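Local coordinates for protein ORF10 (Moritella marina, PDB 6RIW) that takes part in polyunsaturated fatty acid synthesis through this ketosynthase–chain length factor didomain, probably condensing acyl units carried on an acyl carrier protein, at residues K269-S272 and D273-D277; L86-L89 and N90-G93; C207-H211 and T212-N216. One frame throughout, in Å; residues are numbered along the deposited sequence.

Contact 1: K269-S272 and D273-D277; sequences KRQS and DAVRD
A salt-bridge network joins Lys269 and Arg270, the last residues of strand 259-270, to Asp273 and Asp277 on the short helix 271-277 that follows at once. Lys269 needs its full length: the butyl chain runs past Asp273, meeting the Asp277 side chain at about a right angle, and a bend at chi3 (68°) helps bring NZ to within 2.8 Å of Asp277 OD2. OD2 receives it with its anti lone pair, on the side away from OD1. Arg276 takes the same carboxylate side-on with two nitrogens. Its NE lies 2.8 Å from Asp277 OD1, which it meets from above the carboxylate plane, while NH2 approaches OD2 on the syn side. OD2 therefore accepts from two cationic donors, which would probably stabilise the charged aspartate, and Lys269 NZ has a second acid in Asp279.

Arg270 and Asp273 lie side by side. The Arg270 NH1 to Asp273 OD2 bond, 2.9 Å, is weak, its N-H...O angle only 127°; the guanidinium and carboxylate planes stand 87° apart. NH1 has its stronger partner in Asn216, and NH2 bonds to the carbonyl oxygens of Leu210 and Ala215. A water over the centre of one face of the Arg270 guanidinium accepts from Arg270 N at 2.8 Å and donates to Asp273 OD2 at 2.7 Å. Beneath these charges Ala274 N bonds to Arg270 O (3.0 Å) and Val275 N to Gln271 O (2.9 Å), opening the helix. Ala274 is small enough to pack on Ala5 and Val7 of strand 4-12.

With Arg270 at the N-cap position, Asp273 sits in the first turn, where an acidic side chain suits the helix's positive end; the whole is a strand-to-helix junction tied by ion pairs, on the edge of a ketosynthase fold.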
loop_
_atom_site.group_PDB
_atom_site.type_symbol
_atom_site.label_atom_id
_atom_site.label_comp_id
_atom_site.label_asym_id
_atom_site.label_seq_id
_atom_site.Cartn_x
_atom_site.Cartn_y
_atom_site.Cartn_z
ATOM N N LYS A 269 23.478 1.657 -6.468
ATOM C CA LYS A 269 24.567 2.256 -5.702
ATOM C C LYS A 269 24.938 3.588 -6.337
ATOM O O LYS A 269 24.686 3.813 -7.523
ATOM C CB LYS A 269 25.816 1.341 -5.654
ATOM C CG LYS A 269 25.653 0.091 -4.770
ATOM C CD LYS A 269 26.799 -0.912 -5.003
ATOM C CE LYS A 269 28.140 -0.380 -4.493
ATOM N NZ LYS A 269 29.143 -1.487 -4.302
ATOM N N ARG A 270 25.506 4.490 -5.535
ATOM C CA ARG A 270 26.109 5.686 -6.110
ATOM C C ARG A 270 27.206 5.252 -7.085
ATOM O O ARG A 270 27.934 4.292 -6.828
ATOM C CB ARG A 270 26.672 6.594 -4.997
ATOM C CG ARG A 270 25.586 7.184 -4.074
ATOM C CD ARG A 270 26.152 8.003 -2.905
ATOM N NE ARG A 270 26.971 7.169 -2.037
ATOM C CZ ARG A 270 26.537 6.575 -0.931
ATOM N NH1 ARG A 270 27.351 5.801 -0.226
ATOM N NH2 ARG A 270 25.284 6.737 -0.526
ATOM N N GLN A 271 27.286 5.929 -8.232
ATOM C CA GLN A 271 28.220 5.489 -9.272
ATOM C C GLN A 271 29.658 5.455 -8.764
ATOM O O GLN A 271 30.416 4.540 -9.106
ATOM C CB GLN A 271 28.126 6.391 -10.502
ATOM C CG GLN A 271 28.886 5.821 -11.717
ATOM C CD GLN A 271 29.213 6.894 -12.727
ATOM O OE1 GLN A 271 29.046 8.080 -12.452
ATOM N NE2 GLN A 271 29.669 6.486 -13.907
ATOM N N SER A 272 30.043 6.427 -7.932
ATOM C CA SER A 272 31.388 6.429 -7.349
ATOM C C SER A 272 31.691 5.117 -6.634
ATOM O O SER A 272 32.783 4.553 -6.789
ATOM C CB SER A 272 31.542 7.602 -6.380
ATOM O OG SER A 272 30.541 7.554 -5.380
ATOM N N ASP A 273 30.737 4.612 -5.842
ATOM C CA ASP A 273 30.968 3.364 -5.120
ATOM C C ASP A 273 30.951 2.171 -6.068
ATOM O O ASP A 273 31.713 1.214 -5.884
ATOM C CB ASP A 273 29.911 3.180 -4.021
ATOM C CG ASP A 273 29.968 4.271 -2.950
ATOM O OD1 ASP A 273 30.979 5.010 -2.882
ATOM O OD2 ASP A 273 28.994 4.393 -2.166
ATOM N N ALA A 274 30.086 2.205 -7.087
ATOM C CA ALA A 274 30.009 1.084 -8.018
ATOM C C ALA A 274 31.298 0.950 -8.823
ATOM O O ALA A 274 31.764 -0.166 -9.078
ATOM C CB ALA A 274 28.813 1.250 -8.962
ATOM N N VAL A 275 31.880 2.074 -9.238
ATOM C CA VAL A 275 33.139 2.011 -9.982
ATOM C C VAL A 275 34.272 1.573 -9.066
ATOM O O VAL A 275 35.099 0.732 -9.439
ATOM C CB VAL A 275 33.428 3.367 -10.653
ATOM C CG1 VAL A 275 34.846 3.399 -11.210
ATOM C CG2 VAL A 275 32.420 3.626 -11.758
ATOM N N ARG A 276 34.304 2.104 -7.840
ATOM C CA ARG A 276 35.331 1.725 -6.873
ATOM C C ARG A 276 35.302 0.228 -6.580
ATOM O O ARG A 276 36.356 -0.417 -6.494
ATOM C CB ARG A 276 35.149 2.543 -5.591
ATOM C CG ARG A 276 36.001 2.122 -4.397
ATOM C CD ARG A 276 35.423 2.662 -3.080
ATOM N NE ARG A 276 34.201 1.952 -2.697
ATOM C CZ ARG A 276 33.268 2.429 -1.876
ATOM N NH1 ARG A 276 33.411 3.622 -1.315
ATOM N NH2 ARG A 276 32.188 1.701 -1.605
ATOM N N ASP A 277 34.108 -0.351 -6.452
ATOM C CA ASP A 277 33.978 -1.739 -6.026
ATOM C C ASP A 277 33.976 -2.727 -7.185
ATOM O O ASP A 277 33.904 -3.935 -6.940
ATOM C CB ASP A 277 32.703 -1.924 -5.182
ATOM C CG ASP A 277 32.719 -1.093 -3.895
ATOM O OD1 ASP A 277 33.814 -0.777 -3.396
ATOM O OD2 ASP A 277 31.634 -0.744 -3.377
HETATM O O HOH W 1 26.437 3.788 -2.959
#

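Contact 2: L86-L89 and N90-G93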
loop_
_atom_site.group_PDB
_atom_site.type_symbol
_atom_site.label_atom_id
_atom_site.label_comp_id
_atom_site.label_asym_id
_atom_site.label_seq_id
_atom_site.Cartn_x
_atom_site.Cartn_y
_atom_site.Cartn_z
ATOM N N LEU A 86 3.889 -18.714 2.976
ATOM C CA LEU A 86 3.466 -17.354 2.675
ATOM C C LEU A 86 2.956 -17.257 1.239
ATOM O O LEU A 86 3.279 -18.085 0.379
ATOM C CB LEU A 86 4.616 -16.368 2.922
ATOM C CG LEU A 86 5.144 -16.277 4.363
ATOM C CD1 LEU A 86 6.316 -15.317 4.435
ATOM C CD2 LEU A 86 4.042 -15.801 5.292
ATOM N N ASP A 87 2.151 -16.224 0.998
ATOM C CA ASP A 87 1.507 -15.968 -0.287
ATOM C C ASP A 87 2.530 -15.714 -1.399
ATOM O O ASP A 87 3.689 -15.348 -1.158
ATOM C CB ASP A 87 0.589 -14.732 -0.166
ATOM C CG ASP A 87 -0.361 -14.554 -1.343
ATOM O OD1 ASP A 87 -1.431 -15.227 -1.364
ATOM O OD2 ASP A 87 -0.079 -13.698 -2.234
ATOM N N ASP A 88 2.051 -15.865 -2.642
ATOM C CA ASP A 88 2.807 -15.426 -3.825
ATOM C C ASP A 88 3.379 -14.028 -3.637
ATOM O O ASP A 88 4.500 -13.732 -4.081
ATOM C CB ASP A 88 1.893 -15.414 -5.051
ATOM C CG ASP A 88 1.621 -16.799 -5.614
ATOM O OD1 ASP A 88 2.414 -17.724 -5.340
ATOM O OD2 ASP A 88 0.592 -16.946 -6.324
ATOM N N LEU A 89 2.595 -13.125 -3.045
ATOM C CA LEU A 89 3.093 -11.766 -2.826
ATOM C C LEU A 89 4.467 -11.793 -2.173
ATOM O O LEU A 89 5.413 -11.152 -2.646
ATOM C CB LEU A 89 2.119 -10.982 -1.959
ATOM C CG LEU A 89 2.236 -9.457 -2.083
ATOM C CD1 LEU A 89 0.934 -8.813 -1.609
ATOM C CD2 LEU A 89 3.395 -8.959 -1.288
ATOM N N ASN A 90 4.583 -12.517 -1.062
ATOM C CA ASN A 90 5.852 -12.562 -0.344
ATOM C C ASN A 90 6.887 -13.360 -1.113
ATOM O O ASN A 90 8.062 -12.961 -1.188
ATOM C CB ASN A 90 5.645 -13.179 1.038
ATOM C CG ASN A 90 4.530 -12.500 1.823
ATOM O OD1 ASN A 90 4.785 -11.641 2.653
ATOM N ND2 ASN A 90 3.293 -12.885 1.555
ATOM N N GLN A 91 6.483 -14.504 -1.668
ATOM C CA GLN A 91 7.458 -15.393 -2.298
ATOM C C GLN A 91 8.038 -14.770 -3.559
ATOM O O GLN A 91 9.241 -14.901 -3.828
ATOM C CB GLN A 91 6.805 -16.731 -2.614
ATOM C CG GLN A 91 6.383 -17.471 -1.330
ATOM C CD GLN A 91 5.899 -18.870 -1.595
ATOM O OE1 GLN A 91 5.539 -19.210 -2.718
ATOM N NE2 GLN A 91 5.891 -19.704 -0.550
ATOM N N TRP A 92 7.198 -14.105 -4.355
ATOM C CA TRP A 92 7.717 -13.471 -5.561
ATOM C C TRP A 92 8.693 -12.352 -5.212
ATOM O O TRP A 92 9.707 -12.179 -5.891
ATOM C CB TRP A 92 6.576 -12.926 -6.413
ATOM C CG TRP A 92 5.669 -13.967 -6.976
ATOM C CD1 TRP A 92 5.836 -15.329 -6.947
ATOM C CD2 TRP A 92 4.430 -13.729 -7.644
ATOM N NE1 TRP A 92 4.778 -15.946 -7.559
ATOM C CE2 TRP A 92 3.903 -14.986 -8.006
ATOM C CE3 TRP A 92 3.717 -12.572 -7.976
ATOM C CZ2 TRP A 92 2.674 -15.123 -8.663
ATOM C CZ3 TRP A 92 2.501 -12.703 -8.643
ATOM C CH2 TRP A 92 1.998 -13.973 -8.984
ATOM N N GLY A 93 8.391 -11.567 -4.170
ATOM C CA GLY A 93 9.313 -10.517 -3.746
ATOM C C GLY A 93 10.628 -11.061 -3.212
ATOM O O GLY A 93 11.699 -10.510 -3.489
HETATM O O HOH W 2 3.538 -18.661 -8.166
HETATM O O HOH W 3 5.073 -18.492 -5.189
#
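Asp88 OD1 is gripped by two waters, each of which links it to a side chain one turn further along helix 88-104. One donates to OD1 over 2.8 Å and to Gln91 OE1 over 2.6 Å, so two acceptors share a bridge they could not make directly. The other donates to Asp88 OD1 at 3.2 Å and accepts from Trp92 NE1 at 3.0 Å, sitting at the edge of the indole in its plane. The remaining oxygen, OD2, pairs with Lys127, and Gln91 NE2 bonds to Leu83 O.

Between these polar ends Asp88 lies on Trp92. Its carboxylate is nearly parallel to the ring, the planes 11° apart, and CB makes a CH-pi contact 3.9 Å from the centroid of the six-membered ring. Both side chains have CG beside the backbone N (chi1 -76° for Asp88, -65° for Trp92), which turns them along the helix into this stack. Phe69 meets the indole nearly perpendicularly. The broad, mostly apolar ring with one N-H suits a place that is buried yet has a water at its edge.

Below the stack, Trp92 N bonds to Asp88 O at 2.7 Å. Leu86, before the helix, lays CB against Asn90 CB, and both reach Leu178 of helix 174-183.

Asp87 starts the helix: its OD2 accepts from Leu89 N at 2.9 Å in a nearly straight bond, while OD1 is held by Ser128. A short acid suits this task, since its carboxylate can reach the amide two residues ahead. This is an Asx turn at a helix N-cap, at the buried start of helix 88-104 in the ketosynthase domain.

Contact 3: C207-H211 and T212-N216; sequences CDYLH and TGKAN
Lys214 lays its aliphatic chain obliquely across one face of the Tyr209 ring. Lys214 CD stands about 4.1 Å above the ring plane, displaced toward the rim, while Lys214 CB rests 4.1 Å from Tyr209 CD2. The chain stays extended until chi4 (56°), where it bends and carries NZ away to Glu677 and Asn678 on helix 668-682. A lysine suits the spot because its methylenes can cover an aromatic face while its charge goes elsewhere; the tyrosine, in turn, packs against Leu675 of that same helix.

Thr212 turns OG1 back over the last helical turn, into the space between its own N and carbonyl carbon (chi1 61°), with Asn678 OD1 as hydrogen-bond partner. With an alanine here, Asn678 OD1 would probably lose its hydrogen bond to the hydroxyl, though Lys214 NZ could still reach it, and the CG2 contact with Asp208 O would go. On another side of the helix, Leu210 sends CD2 alongside the outgoing chain, 3.6 Å from Ala215 O, and its apolar side chain also meets Ile4 and Leu268. His211 has one ring face over Cys207 O and gives its NE2 to Glu2 O, close to Met1.

The backbone turns under these side chains. Thr212 N still makes a helical bond to Asp208 O (3.1 Å), but Gly213 N bonds to Leu210 O at 3.2 Å, from above the carbonyl plane. Lys214 N reaches Tyr209 O at 3.0 Å in a weak bond. Gly213 has positive phi (74°), which a residue without a side chain adopts without strain. The bonds from Gly213 N and Lys214 N, one nested inside the other, make with this positive phi a Schellman motif, ending helix 198-211 where the first ketosynthase-family half of the chain meets the second.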
loop_
_atom_site.group_PDB
_atom_site.type_symbol
_atom_site.label_atom_id
_atom_site.label_comp_id
_atom_site.label_asym_id
_atom_site.label_seq_id
_atom_site.Cartn_x
_atom_site.Cartn_y
_atom_site.Cartn_z
ATOM N N CYS A 207 16.973 6.115 -4.900
ATOM C CA CYS A 207 18.055 7.026 -5.274
ATOM C C CYS A 207 18.195 8.168 -4.273
ATOM O O CYS A 207 19.320 8.528 -3.891
ATOM C CB CYS A 207 17.833 7.608 -6.678
ATOM S SG CYS A 207 17.848 6.406 -8.019
ATOM N N ASP A 208 17.068 8.753 -3.840
ATOM C CA ASP A 208 17.105 9.816 -2.826
ATOM C C ASP A 208 17.797 9.353 -1.553
ATOM O O ASP A 208 18.545 10.117 -0.932
ATOM C CB ASP A 208 15.691 10.278 -2.454
ATOM C CG ASP A 208 14.986 11.025 -3.569
ATOM O OD1 ASP A 208 15.632 11.426 -4.565
ATOM O OD2 ASP A 208 13.751 11.221 -3.429
ATOM N N TYR A 209 17.512 8.123 -1.106
ATOM C CA TYR A 209 18.140 7.646 0.117
ATOM C C TYR A 209 19.644 7.460 -0.082
ATOM O O TYR A 209 20.421 7.658 0.864
ATOM C CB TYR A 209 17.483 6.344 0.600
ATOM C CG TYR A 209 16.195 6.596 1.406
ATOM C CD1 TYR A 209 15.270 7.528 0.968
ATOM C CD2 TYR A 209 15.935 5.923 2.619
ATOM C CE1 TYR A 209 14.089 7.800 1.688
ATOM C CE2 TYR A 209 14.752 6.185 3.353
ATOM C CZ TYR A 209 13.832 7.122 2.861
ATOM O OH TYR A 209 12.656 7.422 3.535
ATOM N N LEU A 210 20.066 7.086 -1.298
ATOM C CA LEU A 210 21.494 7.053 -1.603
ATOM C C LEU A 210 22.092 8.458 -1.584
ATOM O O LEU A 210 23.211 8.646 -1.101
ATOM C CB LEU A 210 21.750 6.358 -2.956
ATOM C CG LEU A 210 21.467 4.848 -3.004
ATOM C CD1 LEU A 210 21.532 4.260 -4.411
ATOM C CD2 LEU A 210 22.384 4.022 -2.048
ATOM N N HIS A 211 21.364 9.458 -2.082
ATOM C CA HIS A 211 21.920 10.809 -2.159
ATOM C C HIS A 211 22.076 11.455 -0.791
ATOM O O HIS A 211 22.972 12.287 -0.604
ATOM C CB HIS A 211 21.052 11.685 -3.051
ATOM C CG HIS A 211 21.172 11.345 -4.501
ATOM N ND1 HIS A 211 20.110 11.412 -5.375
ATOM C CD2 HIS A 211 22.236 10.931 -5.229
ATOM C CE1 HIS A 211 20.517 11.064 -6.584
ATOM N NE2 HIS A 211 21.800 10.757 -6.522
ATOM N N THR A 212 21.227 11.107 0.179
ATOM C CA THR A 212 21.395 11.678 1.509
ATOM C C THR A 212 22.304 10.836 2.383
ATOM O O THR A 212 22.535 11.196 3.539
ATOM C CB THR A 212 20.035 11.862 2.198
ATOM O OG1 THR A 212 19.382 10.593 2.344
ATOM C CG2 THR A 212 19.120 12.803 1.380
ATOM N N GLY A 213 22.811 9.721 1.870
ATOM C CA GLY A 213 23.634 8.871 2.702
ATOM C C GLY A 213 22.882 8.076 3.748
ATOM O O GLY A 213 23.507 7.529 4.663
ATOM N N LYS A 214 21.553 7.993 3.651
ATOM C CA LYS A 214 20.804 7.110 4.538
ATOM C C LYS A 214 21.143 5.648 4.292
ATOM O O LYS A 214 20.913 4.813 5.177
ATOM C CB LYS A 214 19.300 7.361 4.378
ATOM C CG LYS A 214 18.843 8.670 5.053
ATOM C CD LYS A 214 17.333 8.697 5.390
ATOM C CE LYS A 214 16.950 9.973 6.177
ATOM N NZ LYS A 214 17.307 11.308 5.504
ATOM N N ALA A 215 21.719 5.335 3.130
ATOM C CA ALA A 215 22.143 3.990 2.784
ATOM C C ALA A 215 23.323 4.091 1.825
ATOM O O ALA A 215 23.551 5.139 1.212
ATOM C CB ALA A 215 21.000 3.192 2.129
ATOM N N ASN A 216 24.070 2.988 1.711
ATOM C CA ASN A 216 25.141 2.856 0.725
ATOM C C ASN A 216 24.781 1.907 -0.406
ATOM O O ASN A 216 25.500 1.852 -1.408
ATOM C CB ASN A 216 26.437 2.388 1.401
ATOM C CG ASN A 216 26.947 3.394 2.416
ATOM O OD1 ASN A 216 26.753 4.606 2.264
ATOM N ND2 ASN A 216 27.576 2.895 3.472
#

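Overall arrangement
Contacts 1 and 3 are neighbours, with centres 13 Å apart, although contact 3 closes some fifty residues before contact 1 opens. Arg270 joins them: its NH1 lies 2.8 Å from Asn216 OD1 and its NH2 lies 2.9 Å from Leu210 O, both probable hydrogen bonds. The start of helix 271-277 is thus tied to the end of helix 198-211. Both are near the magnesium ion bound at Met1 and Lys286, about 5 Å from the His211 side chain and about 9 Å from that of Gln271. Contact 2 stands apart, its nearest atoms about 17 Å from either, and lies away from the metal site.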